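Local coordinates for protein copper chaperone PCu(A)C (Methylosinus trichosporium OB3b, PDB 6P1F) that probably acts as a periplasmic copper chaperone, its PCu(A)C domain binding copper through a histidine brace, at residues Pro18-Met29 against Ala78-Ile89. Numbering follows the deposited sequence.
Sequences PLEGETRAQLYM and APGGSHVELVDI
Strands 24-29 and 83-87 run antiparallel at 146°, with Ala25-Leu86 and Leu27-Val84 as hydrogen-bonded pairs, two backbone bonds each, and Ile89 N adds a nearly straight bond to Thr23 O (2.8 Å). On one face Gln26 lies over His83. The Gln26 amide stacks on the imidazole, the two planes 14° apart, with Gln26 CD 3.4 Å from His83 CD2. The amide is held by its oxygen: Tyr28 OH donates to Gln26 OE1 (2.7 Å), and a water bridges the same oxygen to Gly80 N. The imidazole is fixed too, because His83 ND1 donates in the ring plane to Gly81 O (3.0 Å). On the same face Arg24 NH1 makes a salt bridge to Glu85 OE1 (2.8 Å), while Val87 CG2 lies over a guanidinium face. The PCu(A)C domain is an all-beta, cupredoxin-like fold; here strand 73-89 also pairs with 49-55, and 24-33 with 8-16. His83 and Glu85 are seen to bind zinc in a structure of this protein, as are His55 and His59, probably at a shared site; no metal is bound here, and the His83 ring stacks on His55. On the other face Leu27 CD2 meets Val84 CG2 (3.8 Å). Past the corner at Asp88, Ile89 CD1 packs on Ala25 CB (3.6 Å). Before His83 in the chain, the type II turn from Ala78 to Gly81 brings Pro79 CD over the centre of the Tyr28 ring, a CH-pi contact of 3.7 Å to the centroid. At the opposite end a second water links Thr23 OG1 to Asp88 N and OD1, and Asp88 OD2 pairs with Arg50.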
ATOM      1  N   PRO A  18      13.713   2.755   2.200  1.00 21.49           N
ATOM      2  CA  PRO A  18      14.633   1.617   2.350  1.00 20.12           C
ATOM      3  C   PRO A  18      15.936   2.032   3.043  1.00 17.99           C
ATOM      4  O   PRO A  18      16.449   3.149   2.863  1.00 22.40           O
ATOM      5  CB  PRO A  18      14.886   1.147   0.910  1.00 22.49           C
ATOM      6  CG  PRO A  18      14.468   2.295   0.037  1.00 27.31           C
ATOM      7  CD  PRO A  18      13.442   3.089   0.795  1.00 23.08           C
ATOM      8  N   LEU A  19      16.428   1.129   3.878  1.00 22.35           N
ATOM      9  CA  LEU A  19      17.708   1.320   4.523  1.00 25.21           C
ATOM     10  C   LEU A  19      18.817   1.430   3.490  1.00 24.69           C
ATOM     11  O   LEU A  19      18.711   0.926   2.351  1.00 20.80           O
ATOM     12  CB  LEU A  19      17.998   0.173   5.492  1.00 23.77           C
ATOM     13  CG  LEU A  19      17.174   0.050   6.776  1.00 26.47           C
ATOM     14  CD1 LEU A  19      17.304  -1.360   7.352  1.00 30.10           C
ATOM     15  CD2 LEU A  19      17.659   1.074   7.782  1.00 28.69           C
ATOM     16  N   GLU A  20      19.893   2.102   3.885  1.00 26.25           N
ATOM     17  CA  GLU A  20      20.973   2.311   2.948  1.00 25.48           C
ATOM     18  C   GLU A  20      21.438   0.989   2.370  1.00 27.01           C
ATOM     19  O   GLU A  20      21.746   0.031   3.103  1.00 25.37           O
ATOM     20  CB  GLU A  20      22.147   3.040   3.602  1.00 32.52           C
ATOM     21  CG  GLU A  20      23.322   3.169   2.637  1.00 46.07           C
ATOM     22  CD  GLU A  20      24.195   4.382   2.909  1.00 63.03           C
ATOM     23  OE1 GLU A  20      24.172   4.881   4.057  1.00 58.29           O
ATOM     24  OE2 GLU A  20      24.908   4.822   1.975  1.00 64.87           O
ATOM     25  N   GLY A  21      21.420   0.916   1.055  1.00 25.05           N
ATOM     26  CA  GLY A  21      21.874  -0.276   0.373  1.00 26.56           C
ATOM     27  C   GLY A  21      20.811  -1.314   0.097  1.00 31.17           C
ATOM     28  O   GLY A  21      21.053  -2.243  -0.671  1.00 31.57           O
ATOM     29  N   GLU A  22      19.634  -1.168   0.698  1.00 25.15           N
ATOM     30  CA  GLU A  22      18.583  -2.180   0.533  1.00 22.51           C
ATOM     31  C   GLU A  22      17.570  -1.842  -0.565  1.00 23.57           C
ATOM     32  O   GLU A  22      17.437  -0.684  -0.965  1.00 25.79           O
ATOM     33  CB  GLU A  22      17.853  -2.398   1.854  1.00 22.83           C
ATOM     34  CG  GLU A  22      18.858  -2.729   2.949  1.00 23.88           C
ATOM     35  CD  GLU A  22      18.275  -3.466   4.132  1.00 32.66           C
ATOM     36  OE1 GLU A  22      17.061  -3.761   4.121  1.00 29.09           O
ATOM     37  OE2 GLU A  22      19.049  -3.726   5.093  1.00 23.45           O
ATOM     38  N   THR A  23      16.883  -2.880  -1.034  1.00 21.98           N
ATOM     39  CA  THR A  23      15.957  -2.746  -2.159  1.00 23.53           C
ATOM     40  C   THR A  23      14.532  -3.181  -1.793  1.00 24.15           C
ATOM     41  O   THR A  23      13.735  -3.389  -2.679  1.00 20.07           O
ATOM     42  CB  THR A  23      16.423  -3.597  -3.355  1.00 24.40           C
ATOM     43  OG1 THR A  23      16.398  -4.979  -2.965  1.00 29.64           O
ATOM     44  CG2 THR A  23      17.841  -3.207  -3.776  1.00 28.60           C
ATOM     45  N   ARG A  24      14.211  -3.325  -0.500  1.00 20.64           N
ATOM     46  CA  ARG A  24      12.845  -3.638  -0.076  1.00 19.98           C
ATOM     47  C   ARG A  24      12.409  -2.601   0.930  1.00 22.08           C
ATOM     48  O   ARG A  24      13.245  -2.059   1.640  1.00 24.24           O
ATOM     49  CB  ARG A  24      12.740  -5.011   0.585  1.00 31.19           C
ATOM     50  CG  ARG A  24      12.599  -6.159  -0.351  1.00 35.30           C
ATOM     51  CD  ARG A  24      12.398  -7.461   0.416  1.00 32.78           C
ATOM     52  NE  ARG A  24      12.157  -8.555  -0.520  1.00 44.61           N
ATOM     53  CZ  ARG A  24      11.054  -9.287  -0.544  1.00 36.83           C
ATOM     54  NH1 ARG A  24      10.089  -9.067   0.342  1.00 35.67           N
ATOM     55  NH2 ARG A  24      10.922 -10.239  -1.445  1.00 43.84           N
ATOM     56  N   ALA A  25      11.118  -2.330   0.997  1.00 20.51           N
ATOM     57  CA  ALA A  25      10.633  -1.394   2.016  1.00 21.26           C
ATOM     58  C   ALA A  25       9.183  -1.705   2.305  1.00 20.60           C
ATOM     59  O   ALA A  25       8.519  -2.355   1.495  1.00 23.26           O
ATOM     60  CB  ALA A  25      10.796   0.057   1.531  1.00 25.35           C
ATOM     61  N   GLN A  26       8.683  -1.257   3.449  1.00 17.93           N
ATOM     62  CA  GLN A  26       7.296  -1.543   3.805  1.00 14.81           C
ATOM     63  C   GLN A  26       6.453  -0.309   3.621  1.00 18.61           C
ATOM     64  O   GLN A  26       6.875   0.784   3.941  1.00 19.41           O
ATOM     65  CB  GLN A  26       7.192  -2.045   5.226  1.00 16.57           C
ATOM     66  CG  GLN A  26       7.876  -3.389   5.392  1.00 20.64           C
ATOM     67  CD  GLN A  26       7.468  -4.123   6.648  1.00 22.89           C
ATOM     68  OE1 GLN A  26       6.766  -3.589   7.524  1.00 22.31           O
ATOM     69  NE2 GLN A  26       7.904  -5.385   6.746  1.00 24.11           N
ATOM     70  N   LEU A  27       5.262  -0.523   3.072  1.00 15.20           N
ATOM     71  CA  LEU A  27       4.285   0.524   2.841  1.00 13.97           C
ATOM     72  C   LEU A  27       3.040   0.225   3.682  1.00 15.51           C
ATOM     73  O   LEU A  27       2.671  -0.918   3.872  1.00 15.34           O
ATOM     74  CB  LEU A  27       3.935   0.605   1.359  1.00 15.47           C
ATOM     75  CG  LEU A  27       2.845   1.611   0.968  1.00 19.21           C
ATOM     76  CD1 LEU A  27       3.160   2.323  -0.360  1.00 26.83           C
ATOM     77  CD2 LEU A  27       1.512   0.924   0.948  1.00 20.88           C
ATOM     78  N   TYR A  28       2.401   1.278   4.204  1.00 13.81           N
ATOM     79  CA  TYR A  28       1.246   1.121   5.049  1.00 13.74           C
ATOM     80  C   TYR A  28       0.145   2.067   4.626  1.00 16.33           C
ATOM     81  O   TYR A  28       0.406   3.235   4.412  1.00 15.43           O
ATOM     82  CB  TYR A  28       1.608   1.409   6.508  1.00 14.02           C
ATOM     83  CG  TYR A  28       2.892   0.762   6.952  1.00 14.19           C
ATOM     84  CD1 TYR A  28       2.910  -0.563   7.390  1.00 15.92           C
ATOM     85  CD2 TYR A  28       4.081   1.471   6.909  1.00 15.04           C
ATOM     86  CE1 TYR A  28       4.101  -1.142   7.806  1.00 18.06           C
ATOM     87  CE2 TYR A  28       5.262   0.910   7.328  1.00 17.13           C
ATOM     88  CZ  TYR A  28       5.258  -0.407   7.781  1.00 21.85           C
ATOM     89  OH  TYR A  28       6.414  -1.020   8.208  1.00 18.64           O
ATOM     90  N   MET A  29      -1.062   1.562   4.446  1.00 16.08           N
ATOM     91  CA  MET A  29      -2.178   2.432   4.108  1.00 16.72           C
ATOM     92  C   MET A  29      -3.448   1.824   4.645  1.00 18.35           C
ATOM     93  O   MET A  29      -3.576   0.606   4.716  1.00 19.63           O
ATOM     94  CB  MET A  29      -2.294   2.611   2.592  1.00 16.42           C
ATOM     95  CG  MET A  29      -2.424   1.280   1.829  1.00 17.79           C
ATOM     96  SD  MET A  29      -2.309   1.578   0.025  1.00 22.15           S
ATOM     97  CE  MET A  29      -2.281  -0.122  -0.592  1.00 18.59           C
ATOM     98  N   ALA A  78       0.090  -1.163   9.663  1.00 17.17           N
ATOM     99  CA  ALA A  78       1.062  -0.469  10.503  1.00 17.65           C
ATOM    100  C   ALA A  78       2.241  -1.392  10.700  1.00 18.37           C
ATOM    101  O   ALA A  78       2.118  -2.613  10.501  1.00 20.07           O
ATOM    102  CB  ALA A  78       0.441  -0.073  11.845  1.00 24.56           C
ATOM    103  N   PRO A  79       3.397  -0.827  11.057  1.00 18.73           N
ATOM    104  CA  PRO A  79       4.527  -1.728  11.340  1.00 21.45           C
ATOM    105  C   PRO A  79       4.186  -2.804  12.391  1.00 22.63           C
ATOM    106  O   PRO A  79       3.587  -2.513  13.427  1.00 25.93           O
ATOM    107  CB  PRO A  79       5.610  -0.775  11.882  1.00 22.90           C
ATOM    108  CG  PRO A  79       5.282   0.558  11.252  1.00 22.70           C
ATOM    109  CD  PRO A  79       3.785   0.601  11.021  1.00 19.04           C
ATOM    110  N   GLY A  80       4.564  -4.041  12.115  1.00 22.76           N
ATOM    111  CA  GLY A  80       4.198  -5.130  13.002  1.00 28.05           C
ATOM    112  C   GLY A  80       2.838  -5.747  12.751  1.00 28.81           C
ATOM    113  O   GLY A  80       2.488  -6.772  13.354  1.00 24.99           O
ATOM    114  N   GLY A  81       2.074  -5.146  11.847  1.00 21.67           N
ATOM    115  CA  GLY A  81       0.746  -5.623  11.542  1.00 20.61           C
ATOM    116  C   GLY A  81       0.661  -5.860  10.040  1.00 18.11           C
ATOM    117  O   GLY A  81       1.661  -6.214   9.414  1.00 20.22           O
ATOM    118  N   SER A  82      -0.522  -5.682   9.481  1.00 16.91           N
ATOM    119  CA  SER A  82      -0.674  -5.839   8.024  1.00 15.56           C
ATOM    120  C   SER A  82       0.151  -4.788   7.288  1.00 18.82           C
ATOM    121  O   SER A  82       0.322  -3.685   7.764  1.00 17.70           O
ATOM    122  CB  SER A  82      -2.145  -5.723   7.629  1.00 19.15           C
ATOM    123  OG  SER A  82      -2.921  -6.674   8.367  1.00 20.78           O
ATOM    124  N   HIS A  83       0.648  -5.111   6.105  1.00 16.27           N
ATOM    125  CA  HIS A  83       1.531  -4.160   5.435  1.00 14.42           C
ATOM    126  C   HIS A  83       1.755  -4.636   4.026  1.00 15.98           C
ATOM    127  O   HIS A  83       1.427  -5.785   3.671  1.00 18.85           O
ATOM    128  CB  HIS A  83       2.888  -4.035   6.162  1.00 15.02           C
ATOM    129  CG  HIS A  83       3.714  -5.288   6.141  1.00 16.76           C
ATOM    130  ND1 HIS A  83       3.530  -6.306   7.053  1.00 23.20           N
ATOM    131  CD2 HIS A  83       4.716  -5.676   5.327  1.00 20.35           C
ATOM    132  CE1 HIS A  83       4.394  -7.276   6.794  1.00 23.15           C
ATOM    133  NE2 HIS A  83       5.132  -6.919   5.769  1.00 19.15           N
ATOM    134  N   VAL A  84       2.317  -3.750   3.224  1.00 13.55           N
ATOM    135  CA  VAL A  84       2.739  -4.087   1.887  1.00 16.13           C
ATOM    136  C   VAL A  84       4.256  -4.100   1.814  1.00 19.25           C
ATOM    137  O   VAL A  84       4.886  -3.159   2.268  1.00 21.90           O
ATOM    138  CB  VAL A  84       2.220  -3.059   0.883  1.00 16.92           C
ATOM    139  CG1 VAL A  84       2.516  -3.517  -0.547  1.00 20.29           C
ATOM    140  CG2 VAL A  84       0.741  -2.800   1.104  1.00 18.42           C
ATOM    141  N   GLU A  85       4.851  -5.141   1.244  1.00 15.41           N
ATOM    142  CA  GLU A  85       6.278  -5.086   0.968  1.00 15.33           C
ATOM    143  C   GLU A  85       6.491  -4.642  -0.471  1.00 17.76           C
ATOM    144  O   GLU A  85       5.892  -5.196  -1.385  1.00 18.12           O
ATOM    145  CB  GLU A  85       6.944  -6.442   1.202  1.00 21.40           C
ATOM    146  CG  GLU A  85       7.241  -6.698   2.652  1.00 32.08           C
ATOM    147  CD  GLU A  85       8.616  -7.287   2.841  1.00 49.11           C
ATOM    148  OE1 GLU A  85       8.724  -8.525   2.744  1.00 50.00           O
ATOM    149  OE2 GLU A  85       9.579  -6.510   3.067  1.00 51.54           O
ATOM    150  N   LEU A  86       7.290  -3.594  -0.655  1.00 16.84           N
ATOM    151  CA  LEU A  86       7.720  -3.139  -1.984  1.00 18.31           C
ATOM    152  C   LEU A  86       9.006  -3.855  -2.315  1.00 19.77           C
ATOM    153  O   LEU A  86       9.963  -3.786  -1.548  1.00 22.82           O
ATOM    154  CB  LEU A  86       7.947  -1.626  -1.993  1.00 19.41           C
ATOM    155  CG  LEU A  86       6.773  -0.827  -1.422  1.00 22.37           C
ATOM    156  CD1 LEU A  86       7.087   0.692  -1.450  1.00 21.69           C
ATOM    157  CD2 LEU A  86       5.477  -1.156  -2.144  1.00 20.82           C
ATOM    158  N   VAL A  87       9.012  -4.563  -3.434  1.00 16.91           N
ATOM    159  CA  VAL A  87      10.062  -5.508  -3.758  1.00 17.47           C
ATOM    160  C   VAL A  87      10.873  -5.025  -4.953  1.00 19.14           C
ATOM    161  O   VAL A  87      10.283  -4.623  -5.963  1.00 18.17           O
ATOM    162  CB  VAL A  87       9.439  -6.886  -4.086  1.00 20.61           C
ATOM    163  CG1 VAL A  87      10.521  -7.910  -4.491  1.00 24.19           C
ATOM    164  CG2 VAL A  87       8.619  -7.391  -2.896  1.00 22.94           C
ATOM    165  N   ASP A  88      12.196  -5.129  -4.846  1.00 17.72           N
ATOM    166  CA  ASP A  88      13.130  -4.732  -5.916  1.00 18.46           C
ATOM    167  C   ASP A  88      12.945  -3.274  -6.288  1.00 18.11           C
ATOM    168  O   ASP A  88      12.665  -2.920  -7.425  1.00 21.74           O
ATOM    169  CB  ASP A  88      12.986  -5.656  -7.140  1.00 17.69           C
ATOM    170  CG  ASP A  88      13.378  -7.096  -6.830  1.00 26.34           C
ATOM    171  OD1 ASP A  88      14.090  -7.339  -5.827  1.00 23.01           O
ATOM    172  OD2 ASP A  88      12.987  -7.992  -7.595  1.00 30.65           O
ATOM    173  N   ILE A  89      13.164  -2.426  -5.290  1.00 19.17           N
ATOM    174  CA  ILE A  89      13.120  -0.990  -5.460  1.00 20.74           C
ATOM    175  C   ILE A  89      14.311  -0.513  -6.283  1.00 23.24           C
ATOM    176  O   ILE A  89      15.457  -0.807  -5.937  1.00 24.71           O
ATOM    177  CB  ILE A  89      13.091  -0.303  -4.104  1.00 20.64           C
ATOM    178  CG1 ILE A  89      11.792  -0.642  -3.344  1.00 19.13           C
ATOM    179  CG2 ILE A  89      13.279   1.195  -4.256  1.00 21.24           C
ATOM    180  CD1 ILE A  89      11.888  -0.300  -1.843  1.00 19.80           C
TER
HETATM  181  O   HOH W   1      14.140  -6.695  -3.230  1.00 25.93           O
HETATM  182  O   HOH W   2       5.376  -4.703   9.488  1.00 29.72           O